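Local atomic coordinates of RNA-dependent RNA polymerase (Dera Ghazi Khan orthonairovirus, PDB entry 6DX2), a protein that carries at its N-terminus a viral OTU cysteine protease, a deubiquitinase and the part crystallised, and as a whole probably copies RNA from an RNA template. Residues L6-W11 against G136-T140; F44-S48 against W58-K62; T64-F68 against I107-L112; T115-A121 against A141-C147. One frame throughout, in Å; residues are numbered along the deposited sequence.

Contact 1: residues L6-W11 against G136-T140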
loop_
_atom_site.group_PDB
_atom_site.type_symbol
_atom_site.label_atom_id
_atom_site.label_comp_id
_atom_site.label_asym_id
_atom_site.label_seq_id
_atom_site.Cartn_x
_atom_site.Cartn_y
_atom_site.Cartn_z
ATOM N N LEU A 6 14.602 10.558 2.024
ATOM C CA LEU A 6 13.294 10.153 1.537
ATOM C C LEU A 6 12.209 11.151 1.929
ATOM O O LEU A 6 11.305 11.417 1.136
ATOM C CB LEU A 6 12.968 8.771 2.064
ATOM C CG LEU A 6 13.917 7.764 1.435
ATOM C CD1 LEU A 6 13.407 6.427 1.749
ATOM C CD2 LEU A 6 13.919 7.999 -0.086
ATOM N N ASP A 7 12.306 11.749 3.133
ATOM C CA ASP A 7 11.276 12.695 3.554
ATOM C C ASP A 7 11.346 14.032 2.797
ATOM O O ASP A 7 10.456 14.870 2.999
ATOM C CB ASP A 7 11.342 12.941 5.071
ATOM C CG ASP A 7 10.622 11.848 5.865
ATOM O OD1 ASP A 7 10.186 10.924 5.228
ATOM O OD2 ASP A 7 10.463 11.936 7.088
ATOM N N ASP A 8 12.349 14.230 1.935
ATOM C CA ASP A 8 12.450 15.433 1.108
ATOM C C ASP A 8 12.067 15.191 -0.340
ATOM O O ASP A 8 12.340 16.042 -1.186
ATOM C CB ASP A 8 13.857 15.992 1.154
ATOM C CG ASP A 8 14.262 16.405 2.533
ATOM O OD1 ASP A 8 13.467 17.108 3.210
ATOM O OD2 ASP A 8 15.369 16.004 2.937
ATOM N N ILE A 9 11.479 14.029 -0.648
ATOM C CA ILE A 9 11.019 13.754 -2.001
ATOM C C ILE A 9 9.916 14.736 -2.345
ATOM O O ILE A 9 9.135 15.147 -1.476
ATOM C CB ILE A 9 10.517 12.306 -2.130
ATOM C CG1 ILE A 9 11.693 11.346 -2.232
ATOM C CG2 ILE A 9 9.578 12.083 -3.365
ATOM C CD1 ILE A 9 11.261 9.878 -2.147
ATOM N N ASN A 10 9.834 15.070 -3.639
ATOM C CA ASN A 10 8.788 15.923 -4.197
ATOM C C ASN A 10 7.616 15.078 -4.720
ATOM O O ASN A 10 7.746 14.322 -5.688
ATOM C CB ASN A 10 9.392 16.801 -5.286
ATOM C CG ASN A 10 10.386 17.818 -4.716
ATOM O OD1 ASN A 10 10.392 18.090 -3.504
ATOM N ND2 ASN A 10 11.225 18.381 -5.584
ATOM N N TRP A 11 6.465 15.219 -4.078
ATOM C CA TRP A 11 5.287 14.418 -4.381
ATOM C C TRP A 11 4.297 15.296 -5.136
ATOM O O TRP A 11 4.080 16.446 -4.758
ATOM C CB TRP A 11 4.645 13.894 -3.092
ATOM C CG TRP A 11 5.504 12.884 -2.399
ATOM C CD1 TRP A 11 6.345 13.063 -1.331
ATOM C CD2 TRP A 11 5.593 11.515 -2.755
ATOM N NE1 TRP A 11 6.931 11.868 -0.991
ATOM C CE2 TRP A 11 6.469 10.893 -1.842
ATOM C CE3 TRP A 11 4.969 10.756 -3.725
ATOM C CZ2 TRP A 11 6.793 9.540 -1.912
ATOM C CZ3 TRP A 11 5.262 9.373 -3.797
ATOM C CH2 TRP A 11 6.183 8.787 -2.878
ATOM N N GLY A 136 1.058 12.009 4.607
ATOM C CA GLY A 136 2.183 11.918 5.503
ATOM C C GLY A 136 3.496 11.721 4.764
ATOM O O GLY A 136 3.582 11.715 3.544
ATOM N N LEU A 137 4.549 11.572 5.537
ATOM C CA LEU A 137 5.909 11.520 5.010
ATOM C C LEU A 137 6.381 10.084 4.826
ATOM O O LEU A 137 5.892 9.177 5.501
ATOM C CB LEU A 137 6.875 12.214 5.978
ATOM C CG LEU A 137 6.581 13.697 6.303
ATOM C CD1 LEU A 137 7.434 14.182 7.485
ATOM C CD2 LEU A 137 6.785 14.540 5.037
ATOM N N VAL A 138 7.393 9.882 3.974
ATOM C CA VAL A 138 7.911 8.516 3.753
ATOM C C VAL A 138 8.250 7.804 5.069
ATOM O O VAL A 138 7.856 6.646 5.290
ATOM C CB VAL A 138 9.127 8.525 2.818
ATOM C CG1 VAL A 138 9.798 7.106 2.793
ATOM C CG2 VAL A 138 8.713 8.939 1.439
ATOM N N SER A 139 8.930 8.497 5.982
ATOM C CA SER A 139 9.386 7.858 7.204
ATOM C C SER A 139 8.253 7.388 8.094
ATOM O O SER A 139 8.483 6.513 8.933
ATOM C CB SER A 139 10.275 8.796 8.001
ATOM O OG SER A 139 9.597 9.976 8.379
ATOM N N THR A 140 7.037 7.951 7.955
ATOM C CA THR A 140 5.918 7.494 8.761
ATOM C C THR A 140 5.005 6.569 7.990
ATOM O O THR A 140 4.059 6.055 8.565
ATOM C CB THR A 140 5.102 8.719 9.277
ATOM O OG1 THR A 140 4.627 9.504 8.175
ATOM C CG2 THR A 140 5.968 9.636 10.106
HETATM O O HOH W 1 8.009 12.228 2.095
#

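Contact 2: residues F44-S48 against W58-K62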
loop_
_atom_site.group_PDB
_atom_site.type_symbol
_atom_site.label_atom_id
_atom_site.label_comp_id
_atom_site.label_asym_id
_atom_site.label_seq_id
_atom_site.Cartn_x
_atom_site.Cartn_y
_atom_site.Cartn_z
ATOM N N PHE A 44 -1.570 -7.966 2.367
ATOM C CA PHE A 44 -2.090 -7.927 3.721
ATOM C C PHE A 44 -1.075 -8.434 4.715
ATOM O O PHE A 44 -1.016 -7.917 5.817
ATOM C CB PHE A 44 -3.423 -8.713 3.775
ATOM C CG PHE A 44 -4.437 -8.204 2.715
ATOM C CD1 PHE A 44 -5.124 -6.985 2.901
ATOM C CD2 PHE A 44 -4.538 -8.872 1.479
ATOM C CE1 PHE A 44 -6.002 -6.522 1.901
ATOM C CE2 PHE A 44 -5.360 -8.417 0.484
ATOM C CZ PHE A 44 -6.082 -7.233 0.674
ATOM N N TYR A 45 -0.261 -9.427 4.339
ATOM C CA TYR A 45 0.872 -9.818 5.187
ATOM C C TYR A 45 1.786 -8.631 5.395
ATOM O O TYR A 45 2.311 -8.418 6.499
ATOM C CB TYR A 45 1.705 -10.902 4.536
ATOM C CG TYR A 45 1.036 -12.264 4.378
ATOM C CD1 TYR A 45 -0.123 -12.604 5.122
ATOM C CD2 TYR A 45 1.475 -13.125 3.380
ATOM C CE1 TYR A 45 -0.753 -13.883 4.934
ATOM C CE2 TYR A 45 0.838 -14.336 3.157
ATOM C CZ TYR A 45 -0.263 -14.704 3.929
ATOM O OH TYR A 45 -0.880 -15.916 3.696
ATOM N N SER A 46 2.032 -7.884 4.312
ATOM C CA SER A 46 3.010 -6.814 4.361
ATOM C C SER A 46 2.538 -5.693 5.265
ATOM O O SER A 46 3.332 -5.169 6.079
ATOM C CB SER A 46 3.278 -6.314 2.953
ATOM O OG SER A 46 3.984 -7.286 2.205
ATOM N N VAL A 47 1.279 -5.280 5.097
ATOM C CA VAL A 47 0.717 -4.235 5.952
ATOM C C VAL A 47 0.691 -4.700 7.400
ATOM O O VAL A 47 1.090 -3.957 8.308
ATOM C CB VAL A 47 -0.685 -3.862 5.457
ATOM C CG1 VAL A 47 -1.413 -3.015 6.536
ATOM C CG2 VAL A 47 -0.489 -3.110 4.166
ATOM N N SER A 48 0.311 -5.978 7.634
ATOM C CA SER A 48 0.310 -6.473 8.999
ATOM C C SER A 48 1.735 -6.434 9.579
ATOM O O SER A 48 1.939 -6.062 10.737
ATOM C CB SER A 48 -0.245 -7.905 9.052
ATOM O OG SER A 48 -0.324 -8.404 10.385
ATOM N N TRP A 58 -3.311 -10.095 9.476
ATOM C CA TRP A 58 -3.584 -9.776 8.079
ATOM C C TRP A 58 -5.070 -9.858 7.751
ATOM O O TRP A 58 -5.584 -9.042 6.978
ATOM C CB TRP A 58 -2.761 -10.714 7.180
ATOM C CG TRP A 58 -3.234 -12.126 7.113
ATOM C CD1 TRP A 58 -2.851 -13.155 7.929
ATOM C CD2 TRP A 58 -4.118 -12.690 6.145
ATOM N NE1 TRP A 58 -3.472 -14.308 7.555
ATOM C CE2 TRP A 58 -4.243 -14.055 6.449
ATOM C CE3 TRP A 58 -4.809 -12.168 5.044
ATOM C CZ2 TRP A 58 -5.068 -14.934 5.710
ATOM C CZ3 TRP A 58 -5.628 -13.027 4.313
ATOM C CH2 TRP A 58 -5.738 -14.411 4.652
ATOM N N ARG A 59 -5.794 -10.817 8.351
ATOM C CA ARG A 59 -7.232 -10.875 8.101
ATOM C C ARG A 59 -7.975 -9.714 8.758
ATOM O O ARG A 59 -8.961 -9.215 8.206
ATOM C CB ARG A 59 -7.828 -12.199 8.605
ATOM C CG ARG A 59 -7.128 -13.485 8.102
ATOM C CD ARG A 59 -7.960 -14.775 8.387
ATOM N NE ARG A 59 -8.914 -14.932 7.292
ATOM C CZ ARG A 59 -8.812 -15.832 6.314
ATOM N NH1 ARG A 59 -7.821 -16.726 6.304
ATOM N NH2 ARG A 59 -9.728 -15.858 5.357
ATOM N N SER A 60 -7.550 -9.281 9.941
ATOM C CA SER A 60 -8.276 -8.182 10.568
ATOM C C SER A 60 -8.062 -6.875 9.821
ATOM O O SER A 60 -8.928 -5.993 9.861
ATOM C CB SER A 60 -7.872 -8.059 12.031
ATOM O OG SER A 60 -6.522 -7.707 12.104
ATOM N N ILE A 61 -6.948 -6.740 9.121
ATOM C CA ILE A 61 -6.757 -5.566 8.273
ATOM C C ILE A 61 -7.788 -5.548 7.156
ATOM O O ILE A 61 -8.358 -4.501 6.835
ATOM C CB ILE A 61 -5.331 -5.553 7.718
ATOM C CG1 ILE A 61 -4.385 -5.175 8.857
ATOM C CG2 ILE A 61 -5.227 -4.603 6.562
ATOM C CD1 ILE A 61 -3.077 -5.800 8.673
ATOM N N LYS A 62 -8.040 -6.716 6.550
ATOM C CA LYS A 62 -9.128 -6.837 5.583
ATOM C C LYS A 62 -10.453 -6.405 6.176
ATOM O O LYS A 62 -11.286 -5.823 5.476
ATOM C CB LYS A 62 -9.265 -8.284 5.081
ATOM C CG LYS A 62 -8.134 -8.656 4.104
ATOM C CD LYS A 62 -8.405 -10.054 3.560
ATOM C CE LYS A 62 -8.002 -10.111 2.128
ATOM N NZ LYS A 62 -8.407 -11.374 1.510
#

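Contact 3: residues T64-F68 against I107-L112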
loop_
_atom_site.group_PDB
_atom_site.type_symbol
_atom_site.label_atom_id
_atom_site.label_comp_id
_atom_site.label_asym_id
_atom_site.label_seq_id
_atom_site.Cartn_x
_atom_site.Cartn_y
_atom_site.Cartn_z
ATOM N N THR A 64 -11.011 -4.274 8.542
ATOM C CA THR A 64 -10.979 -2.825 8.651
ATOM C C THR A 64 -11.263 -2.178 7.305
ATOM O O THR A 64 -12.085 -1.255 7.213
ATOM C CB THR A 64 -9.621 -2.395 9.206
ATOM O OG1 THR A 64 -9.528 -2.853 10.561
ATOM C CG2 THR A 64 -9.539 -0.897 9.189
ATOM N N ILE A 65 -10.657 -2.712 6.243
ATOM C CA ILE A 65 -10.928 -2.204 4.898
ATOM C C ILE A 65 -12.401 -2.388 4.556
ATOM O O ILE A 65 -13.052 -1.512 3.964
ATOM C CB ILE A 65 -10.042 -2.932 3.881
ATOM C CG1 ILE A 65 -8.590 -2.544 4.097
ATOM C CG2 ILE A 65 -10.495 -2.622 2.423
ATOM C CD1 ILE A 65 -7.667 -3.466 3.272
ATOM N N ALA A 66 -12.948 -3.541 4.915
ATOM C CA ALA A 66 -14.319 -3.814 4.572
ATOM C C ALA A 66 -15.248 -2.842 5.296
ATOM O O ALA A 66 -16.235 -2.392 4.725
ATOM C CB ALA A 66 -14.656 -5.267 4.906
ATOM N N SER A 67 -14.933 -2.503 6.555
ATOM C CA SER A 67 -15.793 -1.590 7.298
ATOM C C SER A 67 -15.765 -0.212 6.663
ATOM O O SER A 67 -16.819 0.449 6.546
ATOM C CB SER A 67 -15.371 -1.510 8.774
ATOM O OG SER A 67 -14.348 -0.533 8.981
ATOM N N PHE A 68 -14.575 0.221 6.222
ATOM C CA PHE A 68 -14.496 1.508 5.547
ATOM C C PHE A 68 -15.316 1.484 4.257
ATOM O O PHE A 68 -16.020 2.445 3.955
ATOM C CB PHE A 68 -13.043 1.895 5.276
ATOM C CG PHE A 68 -12.891 3.311 4.830
ATOM C CD1 PHE A 68 -12.738 4.338 5.755
ATOM C CD2 PHE A 68 -12.982 3.627 3.471
ATOM C CE1 PHE A 68 -12.623 5.656 5.341
ATOM C CE2 PHE A 68 -12.880 4.939 3.051
ATOM C CZ PHE A 68 -12.674 5.955 3.990
ATOM N N ILE A 107 -7.877 2.715 0.405
ATOM C CA ILE A 107 -8.862 2.534 1.485
ATOM C C ILE A 107 -8.173 2.472 2.842
ATOM O O ILE A 107 -8.586 3.138 3.809
ATOM C CB ILE A 107 -9.717 1.282 1.247
ATOM C CG1 ILE A 107 -10.625 1.465 0.036
ATOM C CG2 ILE A 107 -10.608 1.022 2.455
ATOM C CD1 ILE A 107 -11.418 0.126 -0.407
ATOM N N LEU A 108 -7.114 1.662 2.949
ATOM C CA LEU A 108 -6.471 1.520 4.257
ATOM C C LEU A 108 -5.880 2.832 4.749
ATOM O O LEU A 108 -5.865 3.098 5.948
ATOM C CB LEU A 108 -5.348 0.455 4.184
ATOM C CG LEU A 108 -5.044 -0.167 5.530
ATOM C CD1 LEU A 108 -6.158 -0.727 6.291
ATOM C CD2 LEU A 108 -4.022 -1.313 5.233
ATOM N N SER A 109 -5.299 3.623 3.854
ATOM C CA SER A 109 -4.768 4.919 4.285
ATOM C C SER A 109 -5.852 5.774 4.927
ATOM O O SER A 109 -5.630 6.392 5.995
ATOM C CB SER A 109 -4.158 5.633 3.097
ATOM O OG SER A 109 -5.111 6.106 2.180
ATOM N N LYS A 110 -7.047 5.800 4.318
ATOM C CA LYS A 110 -8.140 6.520 4.947
ATOM C C LYS A 110 -8.649 5.788 6.196
ATOM O O LYS A 110 -8.957 6.423 7.208
ATOM C CB LYS A 110 -9.280 6.719 3.941
ATOM C CG LYS A 110 -8.865 7.516 2.691
ATOM C CD LYS A 110 -9.842 7.417 1.522
ATOM C CE LYS A 110 -9.283 8.225 0.306
ATOM N NZ LYS A 110 -10.359 8.575 -0.687
ATOM N N ALA A 111 -8.745 4.455 6.151
ATOM C CA ALA A 111 -9.420 3.775 7.251
ATOM C C ALA A 111 -8.622 3.861 8.543
ATOM O O ALA A 111 -9.203 3.846 9.639
ATOM C CB ALA A 111 -9.693 2.321 6.866
ATOM N N LEU A 112 -7.282 3.887 8.442
ATOM C CA LEU A 112 -6.432 3.902 9.614
ATOM C C LEU A 112 -5.727 5.230 9.816
ATOM O O LEU A 112 -4.974 5.360 10.794
ATOM C CB LEU A 112 -5.378 2.759 9.500
ATOM C CG LEU A 112 -5.972 1.371 9.605
ATOM C CD1 LEU A 112 -4.801 0.357 9.554
ATOM C CD2 LEU A 112 -6.790 1.178 10.888
#

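Contact 4: residues T115-A121 against A141-C147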
loop_
_atom_site.group_PDB
_atom_site.type_symbol
_atom_site.label_atom_id
_atom_site.label_comp_id
_atom_site.label_asym_id
_atom_site.label_seq_id
_atom_site.Cartn_x
_atom_site.Cartn_y
_atom_site.Cartn_z
ATOM N N THR A 115 -0.398 6.740 6.113
ATOM C CA THR A 115 0.028 6.964 4.744
ATOM C C THR A 115 0.640 5.674 4.256
ATOM O O THR A 115 1.396 5.025 5.011
ATOM C CB THR A 115 1.022 8.138 4.714
ATOM O OG1 THR A 115 0.280 9.344 5.014
ATOM C CG2 THR A 115 1.631 8.358 3.312
ATOM N N ILE A 116 0.326 5.306 3.005
ATOM C CA ILE A 116 0.832 4.086 2.408
ATOM C C ILE A 116 1.454 4.439 1.078
ATOM O O ILE A 116 0.857 5.180 0.299
ATOM C CB ILE A 116 -0.262 3.015 2.218
ATOM C CG1 ILE A 116 -0.867 2.665 3.610
ATOM C CG2 ILE A 116 0.342 1.816 1.424
ATOM C CD1 ILE A 116 -2.145 1.748 3.546
ATOM N N ILE A 117 2.661 3.942 0.824
ATOM C CA ILE A 117 3.348 4.248 -0.426
ATOM C C ILE A 117 3.618 2.952 -1.159
ATOM O O ILE A 117 4.172 2.011 -0.577
ATOM C CB ILE A 117 4.654 5.014 -0.179
ATOM C CG1 ILE A 117 4.320 6.303 0.539
ATOM C CG2 ILE A 117 5.432 5.235 -1.514
ATOM C CD1 ILE A 117 5.612 7.089 0.998
ATOM N N LEU A 118 3.218 2.899 -2.429
ATOM C CA LEU A 118 3.492 1.740 -3.263
ATOM C C LEU A 118 4.677 2.103 -4.127
ATOM O O LEU A 118 4.573 2.972 -5.000
ATOM C CB LEU A 118 2.292 1.344 -4.123
ATOM C CG LEU A 118 0.958 1.135 -3.393
ATOM C CD1 LEU A 118 -0.173 0.569 -4.354
ATOM C CD2 LEU A 118 1.152 0.269 -2.145
ATOM N N TRP A 119 5.822 1.448 -3.876
ATOM C CA TRP A 119 7.016 1.690 -4.667
ATOM C C TRP A 119 7.068 0.573 -5.699
ATOM O O TRP A 119 7.397 -0.572 -5.375
ATOM C CB TRP A 119 8.266 1.630 -3.792
ATOM C CG TRP A 119 8.302 2.647 -2.662
ATOM C CD1 TRP A 119 7.872 2.457 -1.360
ATOM C CD2 TRP A 119 8.802 3.987 -2.729
ATOM N NE1 TRP A 119 8.121 3.578 -0.614
ATOM C CE2 TRP A 119 8.682 4.536 -1.428
ATOM C CE3 TRP A 119 9.354 4.767 -3.753
ATOM C CZ2 TRP A 119 9.020 5.842 -1.124
ATOM C CZ3 TRP A 119 9.731 6.103 -3.434
ATOM C CH2 TRP A 119 9.564 6.611 -2.142
ATOM N N GLU A 120 6.748 0.890 -6.947
ATOM C CA GLU A 120 6.883 -0.088 -8.013
ATOM C C GLU A 120 8.325 -0.110 -8.469
ATOM O O GLU A 120 8.872 0.913 -8.908
ATOM C CB GLU A 120 5.929 0.217 -9.162
ATOM C CG GLU A 120 4.518 -0.310 -8.825
ATOM C CD GLU A 120 3.403 0.266 -9.685
ATOM O OE1 GLU A 120 2.517 0.960 -9.124
ATOM O OE2 GLU A 120 3.412 0.016 -10.913
ATOM N N ALA A 121 8.914 -1.326 -8.422
ATOM C CA ALA A 121 10.324 -1.561 -8.631
ATOM C C ALA A 121 10.508 -2.529 -9.781
ATOM O O ALA A 121 9.693 -3.450 -9.972
ATOM C CB ALA A 121 10.980 -2.159 -7.362
ATOM N N ALA A 141 5.224 6.419 6.698
ATOM C CA ALA A 141 4.324 5.638 5.894
ATOM C C ALA A 141 4.569 4.148 6.079
ATOM O O ALA A 141 5.642 3.713 6.528
ATOM C CB ALA A 141 4.505 5.996 4.405
ATOM N N LEU A 142 3.591 3.385 5.637
ATOM C CA LEU A 142 3.816 1.973 5.302
ATOM C C LEU A 142 4.335 1.943 3.875
ATOM O O LEU A 142 3.580 2.177 2.922
ATOM C CB LEU A 142 2.564 1.129 5.453
ATOM C CG LEU A 142 1.685 1.220 6.688
ATOM C CD1 LEU A 142 0.745 -0.007 6.717
ATOM C CD2 LEU A 142 2.391 1.302 7.936
ATOM N N ASN A 143 5.605 1.603 3.749
ATOM C CA ASN A 143 6.312 1.564 2.480
ATOM C C ASN A 143 6.252 0.144 1.975
ATOM O O ASN A 143 6.809 -0.742 2.624
ATOM C CB ASN A 143 7.752 2.019 2.672
ATOM C CG ASN A 143 7.804 3.499 2.974
ATOM O OD1 ASN A 143 7.515 4.284 2.091
ATOM N ND2 ASN A 143 7.933 3.866 4.249
ATOM N N LEU A 144 5.677 -0.038 0.782
ATOM C CA LEU A 144 5.514 -1.366 0.192
ATOM C C LEU A 144 6.271 -1.408 -1.107
ATOM O O LEU A 144 6.158 -0.469 -1.914
ATOM C CB LEU A 144 3.999 -1.632 -0.093
ATOM C CG LEU A 144 3.120 -1.596 1.163
ATOM C CD1 LEU A 144 1.696 -1.898 0.735
ATOM C CD2 LEU A 144 3.573 -2.627 2.238
ATOM N N LYS A 145 7.011 -2.493 -1.306
ATOM C CA LYS A 145 7.720 -2.726 -2.541
ATOM C C LYS A 145 6.892 -3.643 -3.403
ATOM O O LYS A 145 6.569 -4.771 -2.996
ATOM C CB LYS A 145 9.088 -3.342 -2.285
ATOM C CG LYS A 145 9.939 -3.531 -3.542
ATOM C CD LYS A 145 11.335 -4.088 -3.177
ATOM C CE LYS A 145 11.274 -5.589 -3.003
ATOM N NZ LYS A 145 12.544 -6.114 -2.431
ATOM N N LEU A 146 6.606 -3.196 -4.615
ATOM C CA LEU A 146 5.898 -4.017 -5.597
ATOM C C LEU A 146 6.900 -4.430 -6.632
ATOM O O LEU A 146 7.384 -3.590 -7.397
ATOM C CB LEU A 146 4.792 -3.167 -6.233
ATOM C CG LEU A 146 3.515 -3.037 -5.421
ATOM C CD1 LEU A 146 3.711 -2.510 -4.003
ATOM C CD2 LEU A 146 2.567 -2.099 -6.199
ATOM N N CYS A 147 7.197 -5.715 -6.681
ATOM C CA CYS A 147 8.265 -6.172 -7.563
ATOM C C CYS A 147 7.884 -7.541 -8.097
ATOM O O CYS A 147 7.583 -8.437 -7.313
ATOM C CB CYS A 147 9.602 -6.208 -6.812
ATOM S SG CYS A 147 11.032 -6.479 -7.918
#

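Contact 1: residues L6-W11 against G136-T140
Asp7 grips Ser139 with both oxygens of its carboxylate. OD1 accepts the backbone N-H of Ser139 (Asp7 OD1 to Ser139 N 2.8 Å, N-H...O angle 154°), while OD2 takes the hydroxyl proton in a short bond, Ser139 OG to Asp7 OD2 2.5 Å. Each oxygen uses its syn lone pair, so the two donors of one serine meet the carboxylate at its open end between the oxygens, a bidentate grip that fixes its rotation. On the serine side, OG sits between the backbone N and the carbonyl carbon (chi1 61°), which turns the hydroxyl toward the same partner as the amide.

Next to this polar clasp, Val138 supplies the apolar half. Its CG1 branch lies against Leu6, with Val138 CG1 to Leu6 CB at 3.7 Å. The CG2 branch comes up to the indole edge near the ring plane, 3.9 Å from Val138 CG2 to Trp11 CZ2. A water fills in between, accepting from Trp11 NE1 at 3.3 Å and from Val138 N at 3.1 Å, so the amide of Val138 and the indole N-H are joined through one oxygen.

Further out, Ile9 lays CG2 over one face of the Trp11 ring, offset toward the rim, and Lys132 makes a cation-pi contact with the same indole. Val138 rests on Ile117 and Trp119 of strand 116-121. The N-terminal segment before strand 12-13 is thus fastened to the connection between strands 127-133 and 142-147, consistent with the N-terminal extension that nairovirus OTU proteases add to the common OTU fold.

Contact 2: residues F44-S48 against W58-K62
Trp58 reaches across to Phe44 and Tyr45. Its CB lies 3.6 Å from Phe44 O. From there the indole swings into the position between its own backbone N and carbonyl carbon (chi1 73°), which carries it alongside the tyrosine of the facing helix. Trp58 CG meets Tyr45 CD1 at 3.7 Å, and CD1, NE1, CD2 and CE2 all lie near Tyr45 CE1. The tyrosine presents its edge to the five-membered ring, a T-shaped stack with centroids 4.9 Å apart and planes at 81°. On the six-membered side, Trp58 CE3 touches Phe44 CB at 3.9 Å. The indole face away from Tyr45 is taken by Arg59 CG, and CH2 at the far end sits over one face of the Arg59 guanidinium, so the ring is held between an aromatic edge and the arginine chain.

One turn on, Lys62 crosses Phe44 at about a right angle. CG approaches the CD1-CE1 side, and CE settles over the face, 3.7 Å from Lys62 CE to the Phe44 ring centroid. NZ lies off-centre at 4.8 Å from that centroid in a cation-pi contact, and it also donates to the carbonyl oxygen of Met93. Ile61 fills the inner side, its CD1 3.5 Å from Ser48 CB and 3.9 Å from Val47 CG1.

Helices 42-52 and 58-71 are therefore joined at this steep crossing by aromatic, CH-pi and apolar packing, while polar ends find partners elsewhere: Tyr45 OH bonds to Asp39 and Ser48 OG to Ser54 O. The lysine's charge is probably eased by both the ring and the Met93 carbonyl.

Contact 3: residues T64-F68 against I107-L112
Phe68 lies across the helix that holds Ile107, Lys110 and Ala111. Over one face of its ring stands the carbonyl oxygen of Ile107, whereas Ala111 CA and Lys110 CB approach obliquely. The ring gets there because CG is anti to the backbone N (chi1 -169°), which lays the phenyl across the partner helix, from Ala111 to Lys110. Its far end meets the root of the lysine side chain, Phe68 CZ to Lys110 CB 3.5 Å. Nearer the backbone, Phe68 CB packs on Ala111 CB at 3.7 Å, and at the CD2 corner, on the same side of the ring plane, Phe68 CD2 meets Ile107 CG2 at 3.7 Å. The lysine continues extended past the ring, and its NZ is held by Gln75 O.

Behind the phenylalanine, Ile65 divides its branches between two partners. CG2 meets the matching branch of the facing isoleucine, Ile65 CG2 to Ile107 CG2 3.6 Å, while CG1 turns to the leucine, Ile65 CG1 to Leu108 CD1 3.7 Å; both pairs cross at about a right angle. At the other end Thr64 offers its methyl rather than its hydroxyl, with CG2 3.8 Å from Leu112 CD2. Within the same helix Thr64 O is gripped twice, by the amide of Phe68 and by the hydroxyl of Ser67.

The axes of 64-68 and 107-112 approach to 9.2 Å at an angle of 85°. Tyr89 and Met93 of helix 86-93 pack on Ile65 and continue this core. Such nearly perpendicular packing of helices 58-71 and 102-112 belongs to the helical part of the OTU fold, whose proteases belong to the papain-like clan CA.

Contact 4: residues T115-A121 against A141-C147
Trp119 and Asn143 point to the same face of the sheet, each with CG anti to its own carbonyl carbon (chi1 -60° and -70°); the indole, turned at chi2 93°, then swings NE1 toward OD1 across the strands. The indole N-H meets the amide oxygen in a nearly straight bond, Trp119 NE1 to Asn143 OD1 2.9 Å. OD1 lies in the ring plane, but the donor is tilted from the plane of the amide carbonyl. The other end of the amide, ND2, donates to Val138 O, which leaves the asparagine pinned at both ends. Ile117 CD1 touches Ala141 CB at 3.7 Å on this same face, and Ile117 CG2 lies over the Trp119 ring.

Six backbone bonds join the parallel strands, from Leu142 N to Thr115 O at 2.8 Å through to Ala121 N to Leu146 O at 2.9 Å. On the reverse face the leucines pack, Leu118 CD2 to Leu144 CD1 at 3.6 Å and Leu118 CB to Leu146 CD2 at 4.0 Å.

The chemistry is thus two-sided: a largely aliphatic face, with Glu120 at its end, packed against helices 42-52 and 102-112, and a mixed face where Asn143 satisfies the buried indole N-H and Lys145 pairs with Glu125.

How the contacts relate
Contact 4 lies at the middle of the mixed sheet, its centre about 6 Å from the centre of the chain, and each of the other three touches it. Contact 1 covers the face with Ile117 and Trp119, its centre about 12 Å from that of contact 4; contacts 2 and 3 belong to the helical side, where Val47 packs on Leu142 and Leu108 on Ile116. Those two share helix 58-71, and their centres are about 11 Å apart. Along the chain contacts 2, 3 and 4 close in turn, while contact 1 ties the N-terminal residues to the connection leading into strand 142-147. Sheet, helices and N-terminal segment thereby form one compact protease domain.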